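Local coordinates for nematode fatty acid retinoid binding protein (Necator americanus, PDB 4XCP) that probably binds fatty acids and retinol, here holding palmitic acid within its all-helical fold, at residues Glu50-Gly55 with Arg113-Asn118. Residues are numbered along the deposited sequence; the frame is centred on the assembly and turned at random.
Sequences EVFKAG and RYYTGN. With PLM (palmitic acid), chain B.
Phe52 and Tyr115 lie ring against ring where the last turn of helix 42-53 meets residues 113-118. Their planes are only 17° apart, but the rings are slid so far along each other that the overlap is slight: Phe52 CG sits 3.4 Å from Tyr115 CD2, and that carbon rides over the Phe52 face near its rim. The slide brings Phe52 CB over the tyrosine face, a CH-pi contact of 3.9 Å from CB to the Tyr115 ring centroid. Phenylalanine suits this place because it offers a flat, nonpolar surface; with CG anti to the backbone N (chi1 175°) its ring is carried out from the helix, while CB itself already points at the neighbouring segment. Tyr115 has CG beside its own backbone N (chi1 -78°), which lets the ring lie across Phe52 with its hydroxyl end at the lipid. Tyrosine thus joins a packing ring to a polar end, and Tyr115 OH lies 3.0 Å from palmitic acid C9, a close oxygen-to-methylene contact. Tyr114 packs against another part of the acyl chain, its CD2 lying 3.6 Å from palmitic acid C4, and Lys111 hydrogen-bonds the ligand.

Beside the rings, Lys53 bends once and then extends, crossing Thr116 at about a right angle. A lysine suits this solvent-exposed margin, since its methylenes span the distance and CE passes near Tyr115 O while NZ makes a weak hydrogen bond to Thr116 OG1 (3.3 Å). Threonine supplies a short hydroxyl that NZ can meet, although Thr116 is poorly ordered. Lys49 also hydrogen-bonds Tyr115 O.

The contact is thus mainly apolar: nonpolar ring packing backs the lipid-facing tyrosine, and a weak polar bond lies at the margin.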
ATOM      1  N   GLU A  50       4.168 -17.653   1.409  1.00 18.41           N
ATOM      2  CA  GLU A  50       4.672 -18.672   0.461  1.00 19.03           C
ATOM      3  C   GLU A  50       4.722 -18.131  -0.979  1.00 22.87           C
ATOM      4  O   GLU A  50       5.698 -18.366  -1.680  1.00 23.11           O
ATOM      5  CB  GLU A  50       3.814 -19.953   0.510  1.00 19.93           C
ATOM      6  CG  GLU A  50       4.070 -20.777   1.752  1.00 22.86           C
ATOM      7  CD  GLU A  50       3.077 -21.893   1.988  1.00 27.34           C
ATOM      8  OE1 GLU A  50       2.025 -21.920   1.317  1.00 17.97           O
ATOM      9  OE2 GLU A  50       3.316 -22.696   2.912  1.00 22.12           O
ATOM     10  N   VAL A  51       3.673 -17.411  -1.418  1.00 19.04           N
ATOM     11  CA  VAL A  51       3.661 -16.804  -2.753  1.00 19.25           C
ATOM     12  C   VAL A  51       4.804 -15.761  -2.842  1.00 22.83           C
ATOM     13  O   VAL A  51       5.566 -15.778  -3.795  1.00 22.26           O
ATOM     14  CB  VAL A  51       2.269 -16.213  -3.139  1.00 22.01           C
ATOM     15  CG1 VAL A  51       2.354 -15.365  -4.419  1.00 21.58           C
ATOM     16  CG2 VAL A  51       1.249 -17.330  -3.318  1.00 21.45           C
ATOM     17  N   PHE A  52       4.940 -14.892  -1.838  1.00 21.67           N
ATOM     18  CA  PHE A  52       5.997 -13.886  -1.843  1.00 21.95           C
ATOM     19  C   PHE A  52       7.388 -14.551  -1.932  1.00 26.40           C
ATOM     20  O   PHE A  52       8.223 -14.132  -2.739  1.00 25.22           O
ATOM     21  CB  PHE A  52       5.915 -12.941  -0.618  1.00 23.53           C
ATOM     22  CG  PHE A  52       7.094 -11.980  -0.587  1.00 25.06           C
ATOM     23  CD1 PHE A  52       7.092 -10.822  -1.365  1.00 28.12           C
ATOM     24  CD2 PHE A  52       8.238 -12.278   0.149  1.00 27.34           C
ATOM     25  CE1 PHE A  52       8.208  -9.957  -1.378  1.00 28.93           C
ATOM     26  CE2 PHE A  52       9.343 -11.403   0.156  1.00 30.40           C
ATOM     27  CZ  PHE A  52       9.316 -10.252  -0.613  1.00 27.89           C
ATOM     28  N   LYS A  53       7.609 -15.598  -1.120  1.00 23.73           N
ATOM     29  CA  LYS A  53       8.872 -16.335  -1.072  1.00 23.67           C
ATOM     30  C   LYS A  53       9.208 -17.092  -2.369  1.00 28.04           C
ATOM     31  O   LYS A  53      10.387 -17.284  -2.653  1.00 30.00           O
ATOM     32  CB  LYS A  53       8.916 -17.266   0.148  1.00 25.77           C
ATOM     33  CG  LYS A  53       9.092 -16.518   1.476  1.00 44.41           C
ATOM     34  CD  LYS A  53      10.492 -15.936   1.670  1.00 60.46           C
ATOM     35  CE  LYS A  53      10.487 -14.805   2.670  1.00 78.11           C
ATOM     36  NZ  LYS A  53      11.854 -14.264   2.899  1.00 89.06           N
ATOM     37  N   ALA A  54       8.188 -17.482  -3.164  1.00 22.04           N
ATOM     38  CA  ALA A  54       8.360 -18.184  -4.438  1.00 22.07           C
ATOM     39  C   ALA A  54       8.595 -17.181  -5.582  1.00 25.83           C
ATOM     40  O   ALA A  54       8.755 -17.578  -6.730  1.00 25.25           O
ATOM     41  CB  ALA A  54       7.150 -19.081  -4.730  1.00 22.39           C
ATOM     42  N   GLY A  55       8.607 -15.892  -5.238  1.00 22.28           N
ATOM     43  CA  GLY A  55       8.925 -14.799  -6.138  1.00 20.57           C
ATOM     44  C   GLY A  55      10.431 -14.678  -6.314  1.00 23.53           C
ATOM     45  O   GLY A  55      11.170 -15.589  -5.902  1.00 21.44           O
ATOM     46  N   ARG A 113       9.188  -6.133   3.763  1.00 30.92           N
ATOM     47  CA  ARG A 113       9.834  -6.266   5.064  1.00 31.15           C
ATOM     48  C   ARG A 113       8.998  -7.053   6.093  1.00 35.51           C
ATOM     49  O   ARG A 113       9.584  -7.645   7.001  1.00 36.12           O
ATOM     50  CB  ARG A 113      10.258  -4.896   5.588  1.00 29.71           C
ATOM     51  CG  ARG A 113      11.401  -4.313   4.765  1.00 33.85           C
ATOM     52  CD  ARG A 113      12.039  -3.142   5.462  1.00 36.48           C
ATOM     53  NE  ARG A 113      12.651  -3.559   6.723  1.00 35.18           N
ATOM     54  CZ  ARG A 113      13.064  -2.717   7.659  1.00 50.01           C
ATOM     55  NH1 ARG A 113      12.949  -1.409   7.483  1.00 37.10           N
ATOM     56  NH2 ARG A 113      13.605  -3.178   8.777  1.00 40.28           N
ATOM     57  N   TYR A 114       7.653  -7.087   5.946  1.00 31.32           N
ATOM     58  CA  TYR A 114       6.767  -7.856   6.835  1.00 30.71           C
ATOM     59  C   TYR A 114       6.753  -9.347   6.455  1.00 40.50           C
ATOM     60  O   TYR A 114       6.365 -10.183   7.277  1.00 40.39           O
ATOM     61  CB  TYR A 114       5.329  -7.304   6.833  1.00 28.86           C
ATOM     62  CG  TYR A 114       5.150  -6.037   7.642  1.00 26.83           C
ATOM     63  CD1 TYR A 114       5.036  -6.082   9.030  1.00 27.32           C
ATOM     64  CD2 TYR A 114       5.107  -4.790   7.023  1.00 26.59           C
ATOM     65  CE1 TYR A 114       4.940  -4.912   9.786  1.00 24.17           C
ATOM     66  CE2 TYR A 114       4.941  -3.619   7.764  1.00 26.72           C
ATOM     67  CZ  TYR A 114       4.864  -3.684   9.144  1.00 28.93           C
ATOM     68  OH  TYR A 114       4.737  -2.524   9.864  1.00 29.81           O
ATOM     69  N   TYR A 115       7.144  -9.668   5.202  1.00 41.69           N
ATOM     70  CA  TYR A 115       7.194 -11.037   4.672  1.00 43.62           C
ATOM     71  C   TYR A 115       8.519 -11.671   4.997  1.00 53.37           C
ATOM     72  O   TYR A 115       8.556 -12.816   5.437  1.00 53.48           O
ATOM     73  CB  TYR A 115       7.033 -11.035   3.156  1.00 44.25           C
ATOM     74  CG  TYR A 115       5.625 -10.845   2.645  1.00 45.66           C
ATOM     75  CD1 TYR A 115       4.575 -11.626   3.126  1.00 47.19           C
ATOM     76  CD2 TYR A 115       5.359  -9.966   1.601  1.00 46.46           C
ATOM     77  CE1 TYR A 115       3.283 -11.489   2.619  1.00 47.52           C
ATOM     78  CE2 TYR A 115       4.080  -9.843   1.064  1.00 47.23           C
ATOM     79  CZ  TYR A 115       3.044 -10.602   1.580  1.00 54.22           C
ATOM     80  OH  TYR A 115       1.797 -10.481   1.028  1.00 56.91           O
ATOM     81  N   THR A 116       9.610 -10.930   4.760  1.00 54.21           N
ATOM     82  CA  THR A 116      10.967 -11.382   5.035  1.00 56.58           C
ATOM     83  C   THR A 116      11.292 -11.144   6.533  1.00 63.55           C
ATOM     84  O   THR A 116      10.383 -10.878   7.342  1.00 63.39           O
ATOM     85  CB  THR A 116      11.963 -10.773   4.003  1.00 70.05           C
ATOM     86  OG1 THR A 116      13.182 -11.515   4.033  1.00 76.22           O
ATOM     87  CG2 THR A 116      12.244  -9.281   4.221  1.00 68.63           C
ATOM     88  N   GLY A 117      12.570 -11.286   6.884  1.00 61.06           N
ATOM     89  CA  GLY A 117      13.044 -11.068   8.241  1.00 61.30           C
ATOM     90  C   GLY A 117      13.119  -9.592   8.582  1.00 63.38           C
ATOM     91  O   GLY A 117      13.329  -8.752   7.694  1.00 63.58           O
ATOM     92  N   ASN A 118      12.917  -9.279   9.885  1.00 56.07           N
ATOM     93  CA  ASN A 118      12.978  -7.941  10.484  1.00 53.67           C
ATOM     94  C   ASN A 118      11.931  -6.963   9.872  1.00 48.83           C
ATOM     95  O   ASN A 118      12.144  -6.335   8.829  1.00 48.16           O
ATOM     96  CB  ASN A 118      14.434  -7.403  10.470  1.00 56.76           C
ATOM     97  CG  ASN A 118      14.628  -5.920  10.320  1.00 92.13           C
ATOM     98  OD1 ASN A 118      15.102  -5.455   9.278  1.00 91.80           O
ATOM     99  ND2 ASN A 118      14.270  -5.147  11.343  1.00 84.05           N
TER
HETATM  100  C1  PLM B 201       1.617  -2.103   4.112  1.00 53.44           C
HETATM  101  O1  PLM B 201       0.517  -2.722   3.782  1.00 57.60           O
HETATM  102  O2  PLM B 201       2.025  -1.113   3.525  1.00 55.61           O
HETATM  103  C2  PLM B 201       2.325  -2.712   5.288  1.00 46.98           C
HETATM  104  C3  PLM B 201       1.708  -3.979   5.874  1.00 43.07           C
HETATM  105  C4  PLM B 201       2.091  -5.248   5.140  1.00 41.00           C
HETATM  106  C5  PLM B 201       1.472  -6.507   5.709  1.00 38.87           C
HETATM  107  C6  PLM B 201       2.004  -7.802   5.112  1.00 39.01           C
HETATM  108  C7  PLM B 201       0.984  -8.638   4.353  1.00 38.20           C
HETATM  109  C8  PLM B 201       0.647  -8.080   2.998  1.00 37.63           C
HETATM  110  C9  PLM B 201      -0.421  -8.812   2.261  1.00 37.04           C
HETATM  111  CA  PLM B 201      -1.425  -7.912   1.597  1.00 39.44           C
HETATM  112  CB  PLM B 201      -1.217  -7.610   0.130  1.00 42.30           C
HETATM  113  CC  PLM B 201      -2.363  -6.811  -0.515  1.00 44.30           C
HETATM  114  CD  PLM B 201      -2.423  -5.305  -0.190  1.00 44.97           C
HETATM  115  CE  PLM B 201      -2.913  -4.947   1.215  1.00 43.88           C
HETATM  116  CF  PLM B 201      -3.137  -3.477   1.460  1.00 43.22           C
HETATM  117  CG  PLM B 201      -1.909  -2.683   1.854  1.00 42.05           C